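Local coordinates for protein TetR family Transcriptional regulator (PDB 3KKC) that is a TetR-family transcriptional regulator that probably binds DNA through a helix-turn-helix motif and, as crystallised, carries a nickel ion, at residues Val15-Ala20 and Ser47-His52; Asn19-Leu24 and Ser31-Gln36; Ser97-Leu102 and Trp154-Arg159. All blocks are in the same frame, centred on the assembly; numbering follows the deposited sequence.

Contact 1: Val15-Ala20 and Ser47-His52; sequences VAIYNA and STFYSH
Thr48 O, one residue ahead of the Phe49 that meets Ile17, is gripped twice by Ser51: Ser51 N reaches Thr48 O at 2.7 Å and Ser51 OG reaches it at 2.6 Å. The hydroxyl lies in the carbonyl plane on a lone pair, with a C=O...OG angle of 135°. One residue on, His52 N bonds to Phe49 O at 2.8 Å. These bonds, each spanning three residues, wind Thr48-His52 into a compact turn, and Phe49 and His52 from it both approach Ile17.

Nothing polar links the two segments; Ile17 carries the contact. Its CA lies nearest that of Phe49, and its two branches have separate jobs. CG2 sits opposite the backbone N and meets the edge of the Phe49 ring near the ring plane, 3.9 Å from Phe49 CD1 and almost as near CE1. CG1 stands beside the backbone N (chi1 -56°), and an extended second torsion carries CD1 out to 4.2 Å from Phe49 CA. The same methyl lies 4.3 Å from His52 ND1, a looser approach. On its other edge the phenyl ring continues into the turn: Phe49 CD2 stands 3.8 Å above the plane of the Tyr50 ring, over its centre. The Phe49 ring thus meets an aliphatic branch at one edge and lies over an aromatic face at the other.

The packing joins helix 4-24 to the predicted helix-turn-helix, where helix 46-49 probably corresponds to the recognition helix of TetR-type domains. Around it, helix 35-42 brings Val38 and Ala42 against Ile17 and Val35 against Phe49, while Leu59 of helix 57-71 touches both Ile17 and Phe49.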
loop_
_atom_site.group_PDB
_atom_site.type_symbol
_atom_site.label_atom_id
_atom_site.label_comp_id
_atom_site.label_asym_id
_atom_site.label_seq_id
_atom_site.Cartn_x
_atom_site.Cartn_y
_atom_site.Cartn_z
ATOM N N VAL A 15 -17.691 -18.172 -21.956
ATOM C CA VAL A 15 -17.532 -16.729 -22.087
ATOM C C VAL A 15 -18.553 -15.940 -21.264
ATOM O O VAL A 15 -18.216 -14.903 -20.714
ATOM C CB VAL A 15 -17.593 -16.300 -23.566
ATOM C CG1 VAL A 15 -17.939 -14.800 -23.696
ATOM C CG2 VAL A 15 -16.289 -16.672 -24.269
ATOM N N ALA A 16 -19.789 -16.420 -21.157
ATOM C CA ALA A 16 -20.795 -15.680 -20.382
ATOM C C ALA A 16 -20.372 -15.520 -18.928
ATOM O O ALA A 16 -20.518 -14.444 -18.340
ATOM C CB ALA A 16 -22.155 -16.332 -20.459
ATOM N N ILE A 17 -19.858 -16.604 -18.358
ATOM C CA ILE A 17 -19.337 -16.600 -16.998
ATOM C C ILE A 17 -18.145 -15.641 -16.900
ATOM O O ILE A 17 -18.131 -14.720 -16.072
ATOM C CB ILE A 17 -18.904 -18.025 -16.596
ATOM C CG1 ILE A 17 -20.083 -18.993 -16.770
ATOM C CG2 ILE A 17 -18.305 -18.046 -15.177
ATOM C CD1 ILE A 17 -19.664 -20.439 -16.794
ATOM N N TYR A 18 -17.154 -15.858 -17.761
ATOM C CA TYR A 18 -15.998 -14.984 -17.841
ATOM C C TYR A 18 -16.464 -13.535 -17.797
ATOM O O TYR A 18 -16.093 -12.797 -16.894
ATOM C CB TYR A 18 -15.232 -15.266 -19.130
ATOM C CG TYR A 18 -13.837 -14.670 -19.214
ATOM C CD1 TYR A 18 -12.723 -15.413 -18.819
ATOM C CD2 TYR A 18 -13.629 -13.384 -19.713
ATOM C CE1 TYR A 18 -11.454 -14.901 -18.894
ATOM C CE2 TYR A 18 -12.344 -12.853 -19.793
ATOM C CZ TYR A 18 -11.257 -13.623 -19.376
ATOM O OH TYR A 18 -9.967 -13.126 -19.449
ATOM N N ASN A 19 -17.299 -13.132 -18.753
ATOM C CA ASN A 19 -17.719 -11.728 -18.842
ATOM C C ASN A 19 -18.484 -11.274 -17.589
ATOM O O ASN A 19 -18.331 -10.134 -17.140
ATOM C CB ASN A 19 -18.511 -11.419 -20.143
ATOM C CG ASN A 19 -17.635 -11.463 -21.426
ATOM O OD1 ASN A 19 -16.394 -11.338 -21.393
ATOM N ND2 ASN A 19 -18.300 -11.634 -22.564
ATOM N N ALA A 20 -19.279 -12.171 -17.014
ATOM C CA ALA A 20 -20.007 -11.879 -15.767
ATOM C C ALA A 20 -19.059 -11.560 -14.611
ATOM O O ALA A 20 -19.272 -10.623 -13.839
ATOM C CB ALA A 20 -20.915 -13.032 -15.394
ATOM N N SER A 47 -24.367 -26.210 -11.609
ATOM C CA SER A 47 -23.753 -27.465 -12.051
ATOM C C SER A 47 -22.781 -27.277 -13.217
ATOM O O SER A 47 -21.692 -27.852 -13.231
ATOM C CB SER A 47 -24.831 -28.491 -12.422
ATOM O OG SER A 47 -25.570 -28.071 -13.557
ATOM N N THR A 48 -23.181 -26.474 -14.194
ATOM C CA THR A 48 -22.362 -26.261 -15.380
ATOM C C THR A 48 -21.143 -25.347 -15.117
ATOM O O THR A 48 -20.035 -25.630 -15.578
ATOM C CB THR A 48 -23.218 -25.764 -16.563
ATOM O OG1 THR A 48 -24.429 -25.186 -16.061
ATOM C CG2 THR A 48 -23.572 -26.928 -17.486
ATOM N N PHE A 49 -21.345 -24.261 -14.372
ATOM C CA PHE A 49 -20.221 -23.443 -13.919
ATOM C C PHE A 49 -19.097 -24.352 -13.460
ATOM O O PHE A 49 -17.992 -24.290 -13.987
ATOM C CB PHE A 49 -20.626 -22.506 -12.767
ATOM C CG PHE A 49 -19.455 -21.899 -12.032
ATOM C CD1 PHE A 49 -18.649 -20.941 -12.638
ATOM C CD2 PHE A 49 -19.155 -22.287 -10.738
ATOM C CE1 PHE A 49 -17.557 -20.383 -11.961
ATOM C CE2 PHE A 49 -18.070 -21.736 -10.054
ATOM C CZ PHE A 49 -17.273 -20.788 -10.670
ATOM N N TYR A 50 -19.392 -25.211 -12.488
ATOM C CA TYR A 50 -18.379 -26.098 -11.913
ATOM C C TYR A 50 -17.806 -27.106 -12.916
ATOM O O TYR A 50 -16.861 -27.826 -12.599
ATOM C CB TYR A 50 -18.908 -26.822 -10.665
ATOM C CG TYR A 50 -18.947 -25.967 -9.412
ATOM C CD1 TYR A 50 -17.779 -25.481 -8.836
ATOM C CD2 TYR A 50 -20.151 -25.661 -8.795
ATOM C CE1 TYR A 50 -17.814 -24.702 -7.687
ATOM C CE2 TYR A 50 -20.195 -24.887 -7.641
ATOM C CZ TYR A 50 -19.026 -24.409 -7.093
ATOM O OH TYR A 50 -19.074 -23.639 -5.949
ATOM N N SER A 51 -18.369 -27.151 -14.120
ATOM C CA SER A 51 -17.837 -28.008 -15.178
ATOM C C SER A 51 -16.793 -27.274 -16.024
ATOM O O SER A 51 -16.177 -27.862 -16.918
ATOM C CB SER A 51 -18.956 -28.465 -16.101
ATOM O OG SER A 51 -19.096 -27.533 -17.156
ATOM N N HIS A 52 -16.622 -25.982 -15.755
ATOM C CA HIS A 52 -15.632 -25.163 -16.453
ATOM C C HIS A 52 -14.580 -24.590 -15.511
ATOM O O HIS A 52 -13.439 -24.352 -15.917
ATOM C CB HIS A 52 -16.311 -24.010 -17.181
ATOM C CG HIS A 52 -17.044 -24.425 -18.414
ATOM N ND1 HIS A 52 -18.385 -24.175 -18.601
ATOM C CD2 HIS A 52 -16.622 -25.080 -19.521
ATOM C CE1 HIS A 52 -18.758 -24.653 -19.775
ATOM N NE2 HIS A 52 -17.706 -25.205 -20.353
#

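Contact 2: Asn19-Leu24 and Ser31-Gln36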
loop_
_atom_site.group_PDB
_atom_site.type_symbol
_atom_site.label_atom_id
_atom_site.label_comp_id
_atom_site.label_asym_id
_atom_site.label_seq_id
_atom_site.Cartn_x
_atom_site.Cartn_y
_atom_site.Cartn_z
ATOM N N ASN A 19 -17.299 -13.132 -18.753
ATOM C CA ASN A 19 -17.719 -11.728 -18.842
ATOM C C ASN A 19 -18.484 -11.274 -17.589
ATOM O O ASN A 19 -18.331 -10.134 -17.140
ATOM C CB ASN A 19 -18.511 -11.419 -20.143
ATOM C CG ASN A 19 -17.635 -11.463 -21.426
ATOM O OD1 ASN A 19 -16.394 -11.338 -21.393
ATOM N ND2 ASN A 19 -18.300 -11.634 -22.564
ATOM N N ALA A 20 -19.279 -12.171 -17.014
ATOM C CA ALA A 20 -20.007 -11.879 -15.767
ATOM C C ALA A 20 -19.059 -11.560 -14.611
ATOM O O ALA A 20 -19.272 -10.623 -13.839
ATOM C CB ALA A 20 -20.915 -13.032 -15.394
ATOM N N PHE A 21 -18.010 -12.358 -14.502
ATOM C CA PHE A 21 -17.000 -12.180 -13.473
ATOM C C PHE A 21 -16.334 -10.802 -13.586
ATOM O O PHE A 21 -16.119 -10.125 -12.595
ATOM C CB PHE A 21 -15.972 -13.301 -13.614
ATOM C CG PHE A 21 -14.867 -13.257 -12.605
ATOM C CD1 PHE A 21 -15.145 -13.384 -11.244
ATOM C CD2 PHE A 21 -13.555 -13.160 -13.015
ATOM C CE1 PHE A 21 -14.140 -13.364 -10.332
ATOM C CE2 PHE A 21 -12.529 -13.151 -12.090
ATOM C CZ PHE A 21 -12.815 -13.239 -10.750
ATOM N N ILE A 22 -16.034 -10.383 -14.812
ATOM C CA ILE A 22 -15.435 -9.083 -15.065
ATOM C C ILE A 22 -16.381 -7.929 -14.712
ATOM O O ILE A 22 -15.977 -6.961 -14.074
ATOM C CB ILE A 22 -14.955 -8.981 -16.531
ATOM C CG1 ILE A 22 -13.740 -9.894 -16.745
ATOM C CG2 ILE A 22 -14.596 -7.536 -16.905
ATOM C CD1 ILE A 22 -13.177 -9.815 -18.148
ATOM N N SER A 23 -17.638 -8.040 -15.113
ATOM C CA SER A 23 -18.597 -6.973 -14.901
ATOM C C SER A 23 -18.832 -6.787 -13.421
ATOM O O SER A 23 -19.096 -5.680 -12.968
ATOM C CB SER A 23 -19.921 -7.293 -15.640
ATOM O OG SER A 23 -21.085 -6.840 -14.945
ATOM N N LEU A 24 -18.740 -7.883 -12.671
ATOM C CA LEU A 24 -18.970 -7.861 -11.230
ATOM C C LEU A 24 -17.744 -7.351 -10.486
ATOM O O LEU A 24 -17.828 -6.921 -9.332
ATOM C CB LEU A 24 -19.311 -9.262 -10.722
ATOM C CG LEU A 24 -20.755 -9.717 -10.885
ATOM C CD1 LEU A 24 -20.869 -11.229 -10.683
ATOM C CD2 LEU A 24 -21.656 -8.931 -9.932
ATOM N N SER A 31 -12.669 -10.647 -3.138
ATOM C CA SER A 31 -13.009 -11.265 -1.858
ATOM C C SER A 31 -14.505 -11.151 -1.542
ATOM O O SER A 31 -15.070 -12.007 -0.875
ATOM C CB SER A 31 -12.123 -10.721 -0.701
ATOM O OG SER A 31 -12.168 -9.302 -0.534
ATOM N N LYS A 32 -15.145 -10.110 -2.059
ATOM C CA LYS A 32 -16.552 -9.838 -1.768
ATOM C C LYS A 32 -17.591 -10.514 -2.708
ATOM O O LYS A 32 -18.731 -10.710 -2.299
ATOM C CB LYS A 32 -16.776 -8.316 -1.650
ATOM C CG LYS A 32 -18.190 -7.861 -1.277
ATOM C CD LYS A 32 -18.980 -7.388 -2.513
ATOM C CE LYS A 32 -20.347 -6.813 -2.131
ATOM N NZ LYS A 32 -21.325 -6.806 -3.275
ATOM N N ILE A 33 -17.231 -10.892 -3.938
ATOM C CA ILE A 33 -18.225 -11.593 -4.787
ATOM C C ILE A 33 -18.323 -13.096 -4.505
ATOM O O ILE A 33 -17.358 -13.720 -4.080
ATOM C CB ILE A 33 -17.997 -11.430 -6.321
ATOM C CG1 ILE A 33 -17.144 -12.577 -6.862
ATOM C CG2 ILE A 33 -17.445 -10.051 -6.686
ATOM C CD1 ILE A 33 -16.702 -12.364 -8.269
ATOM N N THR A 34 -19.490 -13.671 -4.780
ATOM C CA THR A 34 -19.739 -15.096 -4.547
ATOM C C THR A 34 -20.276 -15.785 -5.802
ATOM O O THR A 34 -21.005 -15.174 -6.573
ATOM C CB THR A 34 -20.782 -15.305 -3.428
ATOM O OG1 THR A 34 -21.932 -14.484 -3.692
ATOM C CG2 THR A 34 -20.201 -14.949 -2.064
ATOM N N VAL A 35 -19.939 -17.061 -5.984
ATOM C CA VAL A 35 -20.344 -17.817 -7.176
ATOM C C VAL A 35 -21.809 -17.618 -7.601
ATOM O O VAL A 35 -22.126 -17.665 -8.790
ATOM C CB VAL A 35 -20.051 -19.332 -7.032
ATOM C CG1 VAL A 35 -20.735 -20.109 -8.142
ATOM C CG2 VAL A 35 -18.555 -19.585 -7.061
ATOM N N GLN A 36 -22.694 -17.385 -6.638
ATOM C CA GLN A 36 -24.094 -17.145 -6.964
ATOM C C GLN A 36 -24.286 -15.805 -7.661
ATOM O O GLN A 36 -25.187 -15.659 -8.496
ATOM C CB GLN A 36 -24.991 -17.243 -5.728
ATOM C CG GLN A 36 -25.001 -18.626 -5.073
ATOM C CD GLN A 36 -25.408 -19.733 -6.032
ATOM O OE1 GLN A 36 -25.167 -20.914 -5.767
ATOM N NE2 GLN A 36 -26.025 -19.353 -7.154
#
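Phe21 and Ile33 meet where helix 4-24 packs on the extended lead-in to helix 35-42, the first helix of the predicted helix-turn-helix in this TetR-type DNA-binding domain. The contact across the segments is apolar. Ile33 is buried and points toward the helix, while Thr34, next in this extended backbone, points away. Phe21 has CG anti to its backbone N (chi1 -179°), which turns the ring edge to Ile33. The two side chains cross at about a right angle, and the isoleucine methyl comes to the ring edge, near the ring plane, not over a face. Leu59, Leu60 and Leu63 of helix 57-71 pack on the same phenyl ring, with Tyr30 also in touch. Leu24 is directed toward the lead-in as well, and its side chain goes on to Asp37 and Leu41 of helix 35-42.

Some polar groups bond outside the two segments. Asn28, in the intervening loop, bonds both sides of the contact: its ND2 donates to Leu24 O and its OD1 takes Lys32 NZ. Ile33 O accepts from Lys56 NZ.

Between the segments, Ile33 CG2 rests 4.1 Å from Leu24 O, and Ile33 CD1 lies 3.4 Å from Phe21 CE1 and 3.5 Å from Phe21 CD1.

Contact 3: Ser97-Leu102 and Trp154-Arg159; sequences SIATLL and WWLHQR
Ala99 and Leu156 bring the backbones of helix 98-103 and the end of helix 137-157 closest, their CA atoms 7.1 Å apart. Leu156 supplies both contacts from the second helix. Its CD2 lies 4.2 Å from Ala99 CB, and its other methyl, CD1, lies 4.1 Å from Leu102 CD2, so the isobutyl fork bridges two residues one turn apart. With its CG trans to the backbone N (chi1 180°), Leu102 sends CD2 to the Leu156 methyl, and the two leucine side chains cross at about a right angle.

Neighbours extend this packing within the C-terminal region. Phe91 of helix 80-93 touches Leu156, and Phe109, Leu110 and Phe113 of helix 107-129 pack on Leu102. Trp155, next to Leu156, makes a cation-pi interaction with Lys161, while Trp154 packs on Gln142 of the second subunit, placing this helix end close to the dimer partner.

All three touching residues are buried and no hydrogen bond joins the segments; between them the contact is purely apolar, so it rests on burial and methyl packing rather than directional bonds.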
loop_
_atom_site.group_PDB
_atom_site.type_symbol
_atom_site.label_atom_id
_atom_site.label_comp_id
_atom_site.label_asym_id
_atom_site.label_seq_id
_atom_site.Cartn_x
_atom_site.Cartn_y
_atom_site.Cartn_z
ATOM N N SER A 97 -11.894 -4.412 -15.933
ATOM C CA SER A 97 -11.861 -4.178 -14.496
ATOM C C SER A 97 -10.432 -4.228 -13.922
ATOM O O SER A 97 -10.231 -4.478 -12.708
ATOM C CB SER A 97 -12.747 -5.200 -13.782
ATOM O OG SER A 97 -14.006 -5.316 -14.426
ATOM N N ILE A 98 -9.445 -3.992 -14.789
ATOM C CA ILE A 98 -8.058 -4.078 -14.363
ATOM C C ILE A 98 -7.724 -2.987 -13.340
ATOM O O ILE A 98 -6.983 -3.228 -12.398
ATOM C CB ILE A 98 -7.073 -4.067 -15.542
ATOM C CG1 ILE A 98 -5.717 -4.579 -15.086
ATOM C CG2 ILE A 98 -6.951 -2.666 -16.169
ATOM C CD1 ILE A 98 -4.853 -5.009 -16.216
ATOM N N ALA A 99 -8.307 -1.805 -13.525
ATOM C CA ALA A 99 -8.178 -0.696 -12.590
ATOM C C ALA A 99 -8.808 -1.056 -11.258
ATOM O O ALA A 99 -8.234 -0.845 -10.194
ATOM C CB ALA A 99 -8.865 0.528 -13.141
ATOM N N THR A 100 -10.016 -1.580 -11.323
ATOM C CA THR A 100 -10.749 -1.880 -10.121
ATOM C C THR A 100 -10.059 -3.027 -9.407
ATOM O O THR A 100 -10.145 -3.155 -8.195
ATOM C CB THR A 100 -12.199 -2.225 -10.464
ATOM O OG1 THR A 100 -12.725 -1.181 -11.291
ATOM C CG2 THR A 100 -13.068 -2.364 -9.175
ATOM N N LEU A 101 -9.361 -3.862 -10.164
ATOM C CA LEU A 101 -8.684 -5.003 -9.568
ATOM C C LEU A 101 -7.539 -4.499 -8.695
ATOM O O LEU A 101 -7.329 -4.995 -7.593
ATOM C CB LEU A 101 -8.174 -5.947 -10.660
ATOM C CG LEU A 101 -8.372 -7.449 -10.442
ATOM C CD1 LEU A 101 -9.515 -7.738 -9.481
ATOM C CD2 LEU A 101 -8.606 -8.135 -11.774
ATOM N N LEU A 102 -6.835 -3.483 -9.195
ATOM C CA LEU A 102 -5.675 -2.895 -8.532
ATOM C C LEU A 102 -6.057 -2.018 -7.349
ATOM O O LEU A 102 -5.382 -2.019 -6.319
ATOM C CB LEU A 102 -4.883 -2.041 -9.520
ATOM C CG LEU A 102 -3.642 -1.378 -8.916
ATOM C CD1 LEU A 102 -2.553 -2.420 -8.685
ATOM C CD2 LEU A 102 -3.114 -0.240 -9.787
ATOM N N TRP A 154 -2.673 6.371 -7.663
ATOM C CA TRP A 154 -3.089 7.727 -7.329
ATOM C C TRP A 154 -3.866 8.334 -8.525
ATOM O O TRP A 154 -4.924 8.961 -8.364
ATOM C CB TRP A 154 -1.859 8.567 -6.917
ATOM C CG TRP A 154 -2.105 10.028 -6.987
ATOM C CD1 TRP A 154 -2.633 10.815 -6.008
ATOM C CD2 TRP A 154 -1.874 10.892 -8.126
ATOM N NE1 TRP A 154 -2.742 12.121 -6.461
ATOM C CE2 TRP A 154 -2.288 12.193 -7.756
ATOM C CE3 TRP A 154 -1.365 10.689 -9.411
ATOM C CZ2 TRP A 154 -2.198 13.310 -8.640
ATOM C CZ3 TRP A 154 -1.278 11.816 -10.312
ATOM C CH2 TRP A 154 -1.695 13.098 -9.906
ATOM N N TRP A 155 -3.328 8.107 -9.719
ATOM C CA TRP A 155 -3.885 8.615 -10.963
ATOM C C TRP A 155 -5.292 8.045 -11.195
ATOM O O TRP A 155 -6.211 8.761 -11.593
ATOM C CB TRP A 155 -2.929 8.238 -12.101
ATOM C CG TRP A 155 -3.351 8.618 -13.499
ATOM C CD1 TRP A 155 -3.673 9.865 -13.956
ATOM C CD2 TRP A 155 -3.444 7.739 -14.632
ATOM N NE1 TRP A 155 -3.978 9.809 -15.287
ATOM C CE2 TRP A 155 -3.842 8.519 -15.729
ATOM C CE3 TRP A 155 -3.231 6.366 -14.819
ATOM C CZ2 TRP A 155 -4.032 7.975 -17.003
ATOM C CZ3 TRP A 155 -3.416 5.829 -16.082
ATOM C CH2 TRP A 155 -3.813 6.632 -17.157
ATOM N N LEU A 156 -5.459 6.759 -10.911
ATOM C CA LEU A 156 -6.750 6.101 -11.069
ATOM C C LEU A 156 -7.822 6.608 -10.078
ATOM O O LEU A 156 -9.022 6.560 -10.382
ATOM C CB LEU A 156 -6.582 4.570 -10.996
ATOM C CG LEU A 156 -5.756 3.945 -12.137
ATOM C CD1 LEU A 156 -5.363 2.511 -11.856
ATOM C CD2 LEU A 156 -6.490 4.004 -13.478
ATOM N N HIS A 157 -7.406 7.085 -8.902
ATOM C CA HIS A 157 -8.357 7.652 -7.937
ATOM C C HIS A 157 -8.730 9.057 -8.359
ATOM O O HIS A 157 -9.650 9.654 -7.807
ATOM C CB HIS A 157 -7.764 7.765 -6.530
ATOM C CG HIS A 157 -7.608 6.463 -5.813
ATOM N ND1 HIS A 157 -6.385 5.844 -5.656
ATOM C CD2 HIS A 157 -8.511 5.683 -5.174
ATOM C CE1 HIS A 157 -6.545 4.728 -4.969
ATOM N NE2 HIS A 157 -7.826 4.607 -4.662
ATOM N N GLN A 158 -7.979 9.605 -9.307
ATOM C CA GLN A 158 -8.190 10.978 -9.737
ATOM C C GLN A 158 -9.427 11.095 -10.620
ATOM O O GLN A 158 -9.606 10.314 -11.560
ATOM C CB GLN A 158 -6.959 11.499 -10.473
ATOM C CG GLN A 158 -5.734 11.693 -9.586
ATOM C CD GLN A 158 -5.907 12.822 -8.577
ATOM O OE1 GLN A 158 -6.031 12.573 -7.375
ATOM N NE2 GLN A 158 -5.917 14.074 -9.066
ATOM N N ARG A 159 -10.276 12.069 -10.292
ATOM C CA ARG A 159 -11.518 12.338 -11.010
ATOM C C ARG A 159 -11.205 13.101 -12.287
ATOM O O ARG A 159 -11.849 12.911 -13.319
ATOM C CB ARG A 159 -12.473 13.149 -10.130
ATOM C CG ARG A 159 -13.440 12.341 -9.239
ATOM C CD ARG A 159 -12.853 11.047 -8.683
ATOM N NE ARG A 159 -12.922 9.957 -9.657
ATOM C CZ ARG A 159 -12.655 8.681 -9.384
ATOM N NH1 ARG A 159 -12.309 8.318 -8.155
ATOM N NH2 ARG A 159 -12.743 7.764 -10.342
#

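How the contacts relate
Contacts 1 and 2 share Asn19 and Ala20 on helix 4-24, with centres 11 Å apart, and hold successive parts of the predicted helix-turn-helix. They also touch directly: Phe49 CE2 packs 3.7 Å from Val35 CG1. Contact 3 belongs to the C-terminal region, its centre about 18 Å from that of contact 2 and 26 Å from that of contact 1. A probable hydrogen bond, Ile22 O to Ser97 OG at 2.6 Å, joins contacts 2 and 3 and so connects the presumed DNA-binding part to the C-terminal region. The nickel ion, bound by His70, His86 and His90, lies about 14 Å from the side chain of Ala99.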